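Local coordinates for TraI domain-containing protein (Salmonella typhi, PDB 2IPQ), which is of unknown function but, as the C-terminal domain of a TraI-like protein, is probably linked to conjugal DNA transfer, at residues V40-V44 with P45-F49. Numbering follows the deposited sequence.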
loop_
_atom_site.group_PDB
_atom_site.type_symbol
_atom_site.label_atom_id
_atom_site.label_comp_id
_atom_site.label_asym_id
_atom_site.label_seq_id
_atom_site.Cartn_x
_atom_site.Cartn_y
_atom_site.Cartn_z
ATOM N N VAL A 40 6.551 2.561 0.857
ATOM C CA VAL A 40 5.243 2.273 1.398
ATOM C C VAL A 40 4.770 0.951 0.815
ATOM O O VAL A 40 4.659 0.818 -0.374
ATOM C CB VAL A 40 4.254 3.390 1.068
ATOM C CG1 VAL A 40 2.828 3.045 1.629
ATOM C CG2 VAL A 40 4.775 4.745 1.655
ATOM N N PHE A 41 4.496 -0.029 1.663
ATOM C CA PHE A 41 3.926 -1.279 1.196
ATOM C C PHE A 41 2.406 -1.215 1.254
ATOM O O PHE A 41 1.822 -0.941 2.293
ATOM C CB PHE A 41 4.427 -2.438 2.067
ATOM C CG PHE A 41 3.785 -3.761 1.763
ATOM C CD1 PHE A 41 4.280 -4.569 0.746
ATOM C CD2 PHE A 41 2.701 -4.220 2.516
ATOM C CE1 PHE A 41 3.694 -5.808 0.459
ATOM C CE2 PHE A 41 2.107 -5.466 2.235
ATOM C CZ PHE A 41 2.606 -6.253 1.211
ATOM N N ILE A 42 1.748 -1.488 0.133
ATOM C CA ILE A 42 0.296 -1.556 0.164
ATOM C C ILE A 42 -0.155 -2.968 -0.221
ATOM O O ILE A 42 0.155 -3.511 -1.312
ATOM C CB ILE A 42 -0.354 -0.456 -0.717
ATOM C CG1 ILE A 42 -0.113 -0.769 -2.182
ATOM C CG2 ILE A 42 0.235 0.963 -0.391
ATOM C CD1 ILE A 42 -0.604 0.325 -3.171
ATOM N N SER A 43 -0.901 -3.580 0.668
ATOM C CA SER A 43 -1.206 -4.959 0.432
ATOM C C SER A 43 -2.407 -5.084 -0.493
ATOM O O SER A 43 -3.300 -4.248 -0.474
ATOM C CB SER A 43 -1.369 -5.727 1.740
ATOM O OG SER A 43 -2.630 -5.467 2.246
ATOM N N VAL A 44 -2.398 -6.115 -1.319
ATOM C CA VAL A 44 -3.494 -6.398 -2.252
ATOM C C VAL A 44 -4.029 -7.803 -2.001
ATOM O O VAL A 44 -3.264 -8.731 -1.737
ATOM C CB VAL A 44 -3.116 -6.252 -3.769
ATOM C CG1 VAL A 44 -2.064 -5.163 -4.014
ATOM C CG2 VAL A 44 -2.663 -7.513 -4.313
ATOM N N PRO A 45 -5.355 -7.968 -2.078
ATOM C CA PRO A 45 -6.348 -6.987 -2.503
ATOM C C PRO A 45 -6.782 -5.956 -1.434
ATOM O O PRO A 45 -7.552 -5.071 -1.746
ATOM C CB PRO A 45 -7.531 -7.875 -2.874
ATOM C CG PRO A 45 -7.463 -8.946 -1.815
ATOM C CD PRO A 45 -5.984 -9.253 -1.716
ATOM N N GLY A 46 -6.302 -6.065 -0.193
ATOM C CA GLY A 46 -6.786 -5.226 0.913
ATOM C C GLY A 46 -6.900 -3.728 0.606
ATOM O O GLY A 46 -7.898 -3.102 0.940
ATOM N N VAL A 47 -5.900 -3.129 -0.031
ATOM C CA VAL A 47 -5.929 -1.678 -0.220
ATOM C C VAL A 47 -7.006 -1.252 -1.237
ATOM O O VAL A 47 -7.559 -0.165 -1.160
ATOM C CB VAL A 47 -4.578 -1.129 -0.689
ATOM C CG1 VAL A 47 -4.270 -1.656 -2.088
ATOM C CG2 VAL A 47 -4.646 0.413 -0.766
ATOM N N PHE A 48 -7.312 -2.121 -2.193
ATOM C CA PHE A 48 -8.343 -1.834 -3.178
ATOM C C PHE A 48 -9.734 -2.031 -2.593
ATOM O O PHE A 48 -10.648 -1.267 -2.874
ATOM C CB PHE A 48 -8.143 -2.705 -4.402
ATOM C CG PHE A 48 -6.869 -2.401 -5.151
ATOM C CD1 PHE A 48 -6.639 -1.129 -5.662
ATOM C CD2 PHE A 48 -5.916 -3.388 -5.348
ATOM C CE1 PHE A 48 -5.467 -0.837 -6.356
ATOM C CE2 PHE A 48 -4.744 -3.121 -6.027
ATOM C CZ PHE A 48 -4.506 -1.840 -6.541
ATOM N N PHE A 49 -9.896 -3.059 -1.773
ATOM C CA PHE A 49 -11.154 -3.262 -1.060
ATOM C C PHE A 49 -11.457 -2.085 -0.133
ATOM O O PHE A 49 -12.609 -1.689 0.019
ATOM C CB PHE A 49 -11.090 -4.549 -0.240
ATOM C CG PHE A 49 -11.242 -5.789 -1.053
ATOM C CD1 PHE A 49 -11.991 -5.783 -2.216
ATOM C CD2 PHE A 49 -10.644 -6.972 -0.648
ATOM C CE1 PHE A 49 -12.142 -6.932 -2.975
ATOM C CE2 PHE A 49 -10.792 -8.141 -1.406
ATOM C CZ PHE A 49 -11.540 -8.110 -2.572
HETATM O O HOH W 1 -4.543 -7.809 1.362
#
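V47 turns CG1 into the gap flanked by its own N and C (chi1 66°), which sets this methyl against S43 O and I42; F48 carries CG beside its own backbone N (chi1 -66°), swinging the ring back alongside V44. The two side chains point the same way, and V44 CG1 approaches F48 CE2 obliquely at 3.9 Å. V47 CG1 also lies 4.0 Å above one face of the F48 ring, over its centre. The same V47 CG1 packs on I42 CG1 at 4.3 Å. Between strand 39-43 and helix 46-54 the chain turns through a cis peptide bond before P45. Past this turn, V47 N donates to S43 O at 2.9 Å. A water takes the N-H of G46, at 2.9 Å from G46 N, and also bonds S43 OG at 3.2 Å. F48 continues onto K69, V72 and Q73 of helix 68-77 and meets the F11 ring, while I42 and V44 touch Y111 of strand 105-114. The contact is thus a strand-to-helix junction, joining the first turn of helix 46-54 to the end of strand 39-43 in the antiparallel sheet. At the helix start the S43 carbonyl and the water supply acceptors for the N-H groups of V47 and G46, while V44, V47 and F48 pack through methyl and ring contacts.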